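Polyisoprenyl-teichoic acid--peptidoglycan teichoic acid transferase TagV (Bacillus subtilis, PDB 6UF3) belongs to the LytR-CpsA-Psr family of cell-wall transferases and folds as an alpha/beta domain with helices packed against a central mixed sheet. Local coordinates at residues Met40-Ile45 with Arg163-Leu168; Glu81-Ile86 with Leu222-Ser227. All blocks are in the same frame, centred on the assembly; numbering follows the deposited sequence.

In the fold
Both contacts pack helices near strand 39-44, the last but one strand of the central mixed sheet, on its two faces. The centre of interaction 1 is about 6 Å from the chain's centre, yet the contact is only partly buried; it sets helix 158-177 against the strand, and a buried methionine against a leucine gives way there to a lysine, a serine and a water. Interaction 2, its centre about 14 Å from the chain's centre yet buried, is purely apolar and joins the C-terminal end of helix 72-84 to the connection between strands 220-222 and 226-231. Leu43 is the go-between: facing away from helix 158-177, it packs on Leu84 and Ile224, while the Met42 O to Leu222 N link, 2.8 Å, is probably a hydrogen bond.

Interaction 1 (Met40-Ile45 with Arg163-Leu168); sequences MKMLSI and RQKQIL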
ATOM      1  N   MET A  40      -6.689   5.611  12.465  1.00 22.64           N
ATOM      2  CA  MET A  40      -6.058   4.796  11.426  1.00 19.70           C
ATOM      3  C   MET A  40      -4.678   4.323  11.864  1.00 19.53           C
ATOM      4  O   MET A  40      -3.952   5.026  12.564  1.00 21.03           O
ATOM      5  CB  MET A  40      -5.848   5.564  10.111  1.00 28.07           C
ATOM      6  CG  MET A  40      -7.079   5.918   9.322  1.00 27.68           C
ATOM      7  SD  MET A  40      -6.569   6.422   7.656  1.00 23.66           S
ATOM      8  CE  MET A  40      -7.951   7.490   7.235  1.00 26.97           C
ATOM      9  N   LYS A  41      -4.294   3.140  11.373  1.00 20.49           N
ATOM     10  CA  LYS A  41      -2.925   2.654  11.479  1.00 20.57           C
ATOM     11  C   LYS A  41      -2.472   2.210  10.097  1.00 18.87           C
ATOM     12  O   LYS A  41      -3.304   1.888   9.245  1.00 17.94           O
ATOM     13  CB  LYS A  41      -2.801   1.501  12.480  1.00 20.20           C
ATOM     14  CG  LYS A  41      -3.320   1.881  13.854  1.00 19.66           C
ATOM     15  CD  LYS A  41      -2.852   0.929  14.952  1.00 19.96           C
ATOM     16  CE  LYS A  41      -3.498   1.277  16.272  1.00 22.17           C
ATOM     17  NZ  LYS A  41      -3.068   2.601  16.808  1.00 26.34           N
ATOM     18  N   MET A  42      -1.155   2.234   9.870  1.00 17.93           N
ATOM     19  CA  MET A  42      -0.601   1.938   8.550  1.00 20.52           C
ATOM     20  C   MET A  42       0.688   1.142   8.684  1.00 16.78           C
ATOM     21  O   MET A  42       1.497   1.409   9.572  1.00 20.18           O
ATOM     22  CB  MET A  42      -0.331   3.228   7.742  1.00 19.05           C
ATOM     23  CG  MET A  42       0.208   2.949   6.319  1.00 19.30           C
ATOM     24  SD  MET A  42       0.583   4.414   5.335  1.00 23.38           S
ATOM     25  CE  MET A  42      -1.035   5.184   5.253  1.00 23.11           C
ATOM     26  N   LEU A  43       0.871   0.170   7.784  1.00 17.54           N
ATOM     27  CA  LEU A  43       2.038  -0.696   7.793  1.00 23.02           C
ATOM     28  C   LEU A  43       2.392  -1.072   6.358  1.00 21.07           C
ATOM     29  O   LEU A  43       1.544  -1.619   5.656  1.00 23.57           O
ATOM     30  CB  LEU A  43       1.724  -1.947   8.618  1.00 30.09           C
ATOM     31  CG  LEU A  43       2.642  -3.161   8.636  1.00 41.08           C
ATOM     32  CD1 LEU A  43       3.849  -2.894   9.528  1.00 48.88           C
ATOM     33  CD2 LEU A  43       1.853  -4.351   9.122  1.00 47.60           C
ATOM     34  N   SER A  44       3.620  -0.782   5.908  1.00 18.86           N
ATOM     35  CA  SER A  44       4.047  -1.360   4.633  1.00 19.68           C
ATOM     36  C   SER A  44       4.770  -2.672   4.881  1.00 19.40           C
ATOM     37  O   SER A  44       5.358  -2.883   5.939  1.00 21.60           O
ATOM     38  CB  SER A  44       4.937  -0.402   3.832  1.00 25.42           C
ATOM     39  OG  SER A  44       6.120  -0.060   4.529  1.00 35.49           O
ATOM     40  N   ILE A  45       4.700  -3.563   3.903  1.00 17.44           N
ATOM     41  CA  ILE A  45       5.388  -4.847   3.978  1.00 20.96           C
ATOM     42  C   ILE A  45       6.447  -4.886   2.883  1.00 20.01           C
ATOM     43  O   ILE A  45       6.103  -4.845   1.695  1.00 19.62           O
ATOM     44  CB  ILE A  45       4.425  -6.032   3.826  1.00 20.47           C
ATOM     45  CG1 ILE A  45       3.264  -5.927   4.830  1.00 21.17           C
ATOM     46  CG2 ILE A  45       5.203  -7.331   3.988  1.00 18.26           C
ATOM     47  CD1 ILE A  45       2.088  -6.881   4.514  1.00 25.11           C
ATOM     48  N   ARG A 163       8.686   6.201   0.198  1.00 32.40           N
ATOM     49  CA  ARG A 163       8.029   7.078  -0.770  1.00 28.55           C
ATOM     50  C   ARG A 163       6.616   6.609  -1.110  1.00 28.66           C
ATOM     51  O   ARG A 163       5.724   7.440  -1.335  1.00 27.96           O
ATOM     52  CB  ARG A 163       8.884   7.196  -2.034  1.00 31.39           C
ATOM     53  CG  ARG A 163      10.106   8.089  -1.847  1.00 32.31           C
ATOM     54  CD  ARG A 163      10.986   8.124  -3.083  1.00 37.20           C
ATOM     55  NE  ARG A 163      12.176   7.292  -2.926  1.00 49.84           N
ATOM     56  CZ  ARG A 163      12.371   6.131  -3.549  1.00 50.42           C
ATOM     57  NH1 ARG A 163      11.453   5.654  -4.382  1.00 48.61           N
ATOM     58  NH2 ARG A 163      13.489   5.447  -3.341  1.00 49.11           N
ATOM     59  N   GLN A 164       6.386   5.293  -1.152  1.00 28.58           N
ATOM     60  CA  GLN A 164       5.033   4.788  -1.366  1.00 25.62           C
ATOM     61  C   GLN A 164       4.102   5.213  -0.233  1.00 24.75           C
ATOM     62  O   GLN A 164       2.967   5.646  -0.475  1.00 24.10           O
ATOM     63  CB  GLN A 164       5.059   3.260  -1.504  1.00 26.52           C
ATOM     64  CG  GLN A 164       5.699   2.777  -2.797  1.00 34.00           C
ATOM     65  CD  GLN A 164       6.215   1.348  -2.707  1.00 39.43           C
ATOM     66  OE1 GLN A 164       5.865   0.597  -1.795  1.00 35.77           O
ATOM     67  NE2 GLN A 164       7.069   0.977  -3.649  1.00 45.90           N
ATOM     68  N   LYS A 165       4.561   5.088   1.015  1.00 25.15           N
ATOM     69  CA  LYS A 165       3.716   5.524   2.119  1.00 26.08           C
ATOM     70  C   LYS A 165       3.495   7.027   2.064  1.00 25.36           C
ATOM     71  O   LYS A 165       2.411   7.511   2.398  1.00 25.25           O
ATOM     72  CB  LYS A 165       4.324   5.099   3.453  1.00 24.51           C
ATOM     73  CG  LYS A 165       4.023   3.636   3.797  1.00 29.30           C
ATOM     74  CD  LYS A 165       4.509   3.274   5.192  1.00 29.51           C
ATOM     75  CE  LYS A 165       6.030   3.166   5.228  1.00 31.30           C
ATOM     76  NZ  LYS A 165       6.547   2.869   6.600  1.00 37.14           N
ATOM     77  N   GLN A 166       4.511   7.780   1.636  1.00 24.05           N
ATOM     78  CA  GLN A 166       4.341   9.225   1.447  1.00 29.49           C
ATOM     79  C   GLN A 166       3.225   9.540   0.454  1.00 27.17           C
ATOM     80  O   GLN A 166       2.413  10.456   0.673  1.00 26.87           O
ATOM     81  CB  GLN A 166       5.656   9.829   0.961  1.00 34.77           C
ATOM     82  CG  GLN A 166       6.144  11.022   1.728  1.00 47.49           C
ATOM     83  CD  GLN A 166       7.458  11.537   1.183  1.00 49.69           C
ATOM     84  OE1 GLN A 166       8.108  10.877   0.369  1.00 47.33           O
ATOM     85  NE2 GLN A 166       7.852  12.724   1.617  1.00 47.26           N
ATOM     86  N   ILE A 167       3.187   8.811  -0.664  1.00 24.40           N
ATOM     87  CA  ILE A 167       2.138   9.017  -1.663  1.00 25.11           C
ATOM     88  C   ILE A 167       0.768   8.713  -1.066  1.00 23.18           C
ATOM     89  O   ILE A 167      -0.192   9.476  -1.239  1.00 23.59           O
ATOM     90  CB  ILE A 167       2.418   8.154  -2.908  1.00 25.20           C
ATOM     91  CG1 ILE A 167       3.611   8.722  -3.675  1.00 28.02           C
ATOM     92  CG2 ILE A 167       1.181   8.040  -3.816  1.00 28.27           C
ATOM     93  CD1 ILE A 167       4.314   7.687  -4.535  1.00 29.12           C
ATOM     94  N   LEU A 168       0.652   7.575  -0.367  1.00 21.50           N
ATOM     95  CA  LEU A 168      -0.644   7.219   0.204  1.00 20.50           C
ATOM     96  C   LEU A 168      -1.081   8.227   1.265  1.00 24.43           C
ATOM     97  O   LEU A 168      -2.262   8.578   1.346  1.00 21.60           O
ATOM     98  CB  LEU A 168      -0.601   5.810   0.793  1.00 21.46           C
ATOM     99  CG  LEU A 168      -1.899   5.245   1.374  1.00 22.54           C
ATOM    100  CD1 LEU A 168      -3.026   5.253   0.356  1.00 25.81           C
ATOM    101  CD2 LEU A 168      -1.617   3.805   1.867  1.00 25.97           C
TER
HETATM  102  O   HOH W   1       5.617   0.466   7.675  1.00 23.48           O
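Met42 lays its thioether against two side chains one helical turn apart, Lys165 and Leu168, where helix 158-177 packs over a face of the central mixed sheet of this LytR-CpsA-Psr domain. The strand and helix segments run roughly antiparallel, their directions 148° apart, with their axes 9.7 Å from each other. With CG anti to the backbone N (chi1 -178°), the Met42 chain extends from strand 39-44 toward the helix and bends only at its end, which carries CE onto Leu168 CD2 at 3.7 Å. Its sulfur lies beside the lysine's aliphatic part, SD to Lys165 CG 3.8 Å, the two side chains lying alongside and pointing opposite ways. Ile29 and Val31 of the neighbouring strand, with Ile172 of the helix, add to the apolar surroundings of Met42.

Toward Ser44 the chemistry turns polar. Lys165 bends at chi3 (-73°) and passes the serine, with CE 3.3 Å from Ser44 OG; its apolar methylenes thus line the contact while the amine is carried on to a water. Ser44 OG itself makes a weak hydrogen bond to Asn161 OD1, earlier on the same helix. The water ties the segments together through two donors: the strand's backbone gives it a hydrogen bond from Ser44 N at 2.9 Å, and the lysine gives the other from Lys165 NZ at 2.8 Å.

Interaction 2 (Glu81-Ile86 with Leu222-Ser227); sequences ENFLQI and LSITGS
Ile224 sets its CD1 methyl against the Phe83 ring and near the end of Leu84. The closer touch is Ile224 CD1 to Phe83 CE2, 3.9 Å, with the methyl approaching the ring obliquely. The second branch of the isoleucine reaches the ring's far end, CG2 to Phe83 CZ at 4.2 Å. Leu84 joins more loosely, its CD2 lying 4.3 Å from Ile224 CD1. With CG anti to the backbone N (chi1 -178°), the Phe83 ring reaches Ile224.

Around this trio, Leu43 of strand 39-44 touches both Leu84 and Ile224, while Pro241 touches both Phe83 and Ile224. In this alpha/beta fold the last turn of helix 72-84 meets the link that leaves edge strand 220-222 for the two-stranded antiparallel sheet of 226-231 and 236-241; Leu84 on Leu43 is the helix-on-sheet part of the packing. Further out, the helix end is held by polar bonds. Gln85, which leaves the helical conformation with a positive phi of 53°, folds its side chain back so that NE2 donates to Asn82 O, 3.0 Å away and nearly straight at 172°. From helix 243-257, Arg250 NE bonds Phe83 O and Gln254 NE2 bonds Gln85 O; on the Ile224 side, Asn245 OD1 of that same helix accepts from Thr225 N.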
ATOM      1  N   GLU A  81      -3.042 -11.822   5.206  1.00 18.76           N
ATOM      2  CA  GLU A  81      -3.861 -12.206   6.359  1.00 18.19           C
ATOM      3  C   GLU A  81      -3.103 -13.158   7.286  1.00 21.85           C
ATOM      4  O   GLU A  81      -3.105 -12.994   8.512  1.00 20.48           O
ATOM      5  CB  GLU A  81      -5.170 -12.851   5.890  1.00 19.38           C
ATOM      6  CG  GLU A  81      -6.183 -11.838   5.349  1.00 18.61           C
ATOM      7  CD  GLU A  81      -7.475 -12.471   4.872  1.00 23.15           C
ATOM      8  OE1 GLU A  81      -7.449 -13.603   4.326  1.00 25.32           O
ATOM      9  OE2 GLU A  81      -8.542 -11.840   5.041  1.00 23.60           O
ATOM     10  N   ASN A  82      -2.467 -14.176   6.715  1.00 20.83           N
ATOM     11  CA  ASN A  82      -1.737 -15.139   7.532  1.00 21.31           C
ATOM     12  C   ASN A  82      -0.533 -14.494   8.211  1.00 20.27           C
ATOM     13  O   ASN A  82      -0.224 -14.802   9.372  1.00 22.07           O
ATOM     14  CB  ASN A  82      -1.288 -16.309   6.662  1.00 20.80           C
ATOM     15  CG  ASN A  82      -2.439 -17.203   6.248  1.00 27.82           C
ATOM     16  OD1 ASN A  82      -3.578 -17.000   6.671  1.00 30.21           O
ATOM     17  ND2 ASN A  82      -2.146 -18.212   5.425  1.00 27.97           N
ATOM     18  N   PHE A  83       0.163 -13.614   7.494  1.00 19.45           N
ATOM     19  CA  PHE A  83       1.352 -12.968   8.034  1.00 21.52           C
ATOM     20  C   PHE A  83       1.010 -12.041   9.196  1.00 19.73           C
ATOM     21  O   PHE A  83       1.703 -12.045  10.226  1.00 21.81           O
ATOM     22  CB  PHE A  83       2.056 -12.201   6.916  1.00 17.75           C
ATOM     23  CG  PHE A  83       3.317 -11.524   7.346  1.00 19.81           C
ATOM     24  CD1 PHE A  83       4.395 -12.256   7.802  1.00 21.58           C
ATOM     25  CD2 PHE A  83       3.430 -10.144   7.279  1.00 19.66           C
ATOM     26  CE1 PHE A  83       5.561 -11.626   8.193  1.00 25.81           C
ATOM     27  CE2 PHE A  83       4.593  -9.513   7.669  1.00 23.27           C
ATOM     28  CZ  PHE A  83       5.656 -10.256   8.129  1.00 24.23           C
ATOM     29  N   LEU A  84      -0.050 -11.242   9.051  1.00 20.33           N
ATOM     30  CA  LEU A  84      -0.408 -10.263  10.073  1.00 19.18           C
ATOM     31  C   LEU A  84      -1.438 -10.781  11.061  1.00 23.86           C
ATOM     32  O   LEU A  84      -1.740 -10.078  12.038  1.00 22.41           O
ATOM     33  CB  LEU A  84      -0.949  -8.979   9.422  1.00 19.23           C
ATOM     34  CG  LEU A  84       0.029  -8.240   8.510  1.00 21.35           C
ATOM     35  CD1 LEU A  84      -0.603  -6.986   7.859  1.00 18.44           C
ATOM     36  CD2 LEU A  84       1.312  -7.904   9.254  1.00 23.82           C
ATOM     37  N   GLN A  85      -1.996 -11.969  10.817  1.00 27.04           N
ATOM     38  CA  GLN A  85      -3.002 -12.571  11.688  1.00 28.08           C
ATOM     39  C   GLN A  85      -4.161 -11.606  11.924  1.00 27.35           C
ATOM     40  O   GLN A  85      -4.646 -11.436  13.040  1.00 28.64           O
ATOM     41  CB  GLN A  85      -2.381 -13.041  13.003  1.00 30.41           C
ATOM     42  CG  GLN A  85      -1.550 -14.288  12.832  1.00 31.69           C
ATOM     43  CD  GLN A  85      -2.391 -15.488  12.464  1.00 43.54           C
ATOM     44  OE1 GLN A  85      -3.144 -16.007  13.289  1.00 48.15           O
ATOM     45  NE2 GLN A  85      -2.263 -15.944  11.225  1.00 43.68           N
ATOM     46  N   ILE A  86      -4.592 -10.961  10.846  1.00 25.55           N
ATOM     47  CA  ILE A  86      -5.798 -10.131  10.851  1.00 24.98           C
ATOM     48  C   ILE A  86      -6.576 -10.418   9.581  1.00 23.80           C
ATOM     49  O   ILE A  86      -6.017 -10.891   8.584  1.00 24.80           O
ATOM     50  CB  ILE A  86      -5.477  -8.623  10.947  1.00 26.96           C
ATOM     51  CG1 ILE A  86      -4.573  -8.161   9.794  1.00 22.98           C
ATOM     52  CG2 ILE A  86      -4.908  -8.267  12.322  1.00 27.46           C
ATOM     53  CD1 ILE A  86      -4.708  -6.665   9.471  1.00 23.12           C
ATOM     54  N   LEU A 222       3.170   1.692  11.841  1.00 22.43           N
ATOM     55  CA  LEU A 222       3.886   0.552  12.390  1.00 23.45           C
ATOM     56  C   LEU A 222       4.921   0.077  11.384  1.00 25.66           C
ATOM     57  O   LEU A 222       4.929   0.491  10.226  1.00 23.99           O
ATOM     58  CB  LEU A 222       2.923  -0.587  12.734  1.00 25.15           C
ATOM     59  CG  LEU A 222       1.687  -0.199  13.554  1.00 27.58           C
ATOM     60  CD1 LEU A 222       0.886  -1.433  13.911  1.00 26.17           C
ATOM     61  CD2 LEU A 222       2.058   0.561  14.814  1.00 31.13           C
ATOM     62  N   SER A 223       5.813  -0.799  11.845  1.00 23.71           N
ATOM     63  CA  SER A 223       6.937  -1.236  11.028  1.00 25.03           C
ATOM     64  C   SER A 223       7.128  -2.737  11.162  1.00 23.97           C
ATOM     65  O   SER A 223       7.021  -3.286  12.261  1.00 27.49           O
ATOM     66  CB  SER A 223       8.240  -0.533  11.445  1.00 35.54           C
ATOM     67  OG  SER A 223       8.137   0.867  11.266  1.00 49.14           O
ATOM     68  N   ILE A 224       7.435  -3.389  10.042  1.00 23.54           N
ATOM     69  CA  ILE A 224       7.969  -4.749  10.071  1.00 22.62           C
ATOM     70  C   ILE A 224       9.485  -4.613  10.154  1.00 24.75           C
ATOM     71  O   ILE A 224      10.152  -4.347   9.153  1.00 29.03           O
ATOM     72  CB  ILE A 224       7.547  -5.571   8.853  1.00 24.76           C
ATOM     73  CG1 ILE A 224       6.019  -5.621   8.719  1.00 26.73           C
ATOM     74  CG2 ILE A 224       8.131  -6.979   8.958  1.00 27.22           C
ATOM     75  CD1 ILE A 224       5.326  -6.371   9.832  1.00 25.26           C
ATOM     76  N   THR A 225      10.032  -4.766  11.358  1.00 22.72           N
ATOM     77  CA  THR A 225      11.476  -4.783  11.505  1.00 24.70           C
ATOM     78  C   THR A 225      12.013  -6.176  11.173  1.00 29.91           C
ATOM     79  O   THR A 225      11.281  -7.171  11.171  1.00 28.14           O
ATOM     80  CB  THR A 225      11.887  -4.375  12.919  1.00 29.63           C
ATOM     81  OG1 THR A 225      11.367  -5.315  13.859  1.00 31.66           O
ATOM     82  CG2 THR A 225      11.341  -2.973  13.257  1.00 31.30           C
ATOM     83  N   GLY A 226      13.302  -6.233  10.872  1.00 26.79           N
ATOM     84  CA  GLY A 226      13.902  -7.494  10.493  1.00 28.27           C
ATOM     85  C   GLY A 226      15.327  -7.310  10.035  1.00 31.66           C
ATOM     86  O   GLY A 226      15.945  -6.267  10.264  1.00 35.11           O
ATOM     87  N   SER A 227      15.849  -8.349   9.390  1.00 27.64           N
ATOM     88  CA  SER A 227      17.257  -8.411   9.021  1.00 33.28           C
ATOM     89  C   SER A 227      17.408  -8.769   7.553  1.00 32.43           C
ATOM     90  O   SER A 227      16.631  -9.561   7.020  1.00 29.23           O
ATOM     91  CB  SER A 227      18.018  -9.449   9.865  1.00 38.79           C
ATOM     92  OG  SER A 227      17.820  -9.225  11.247  1.00 49.15           O
TER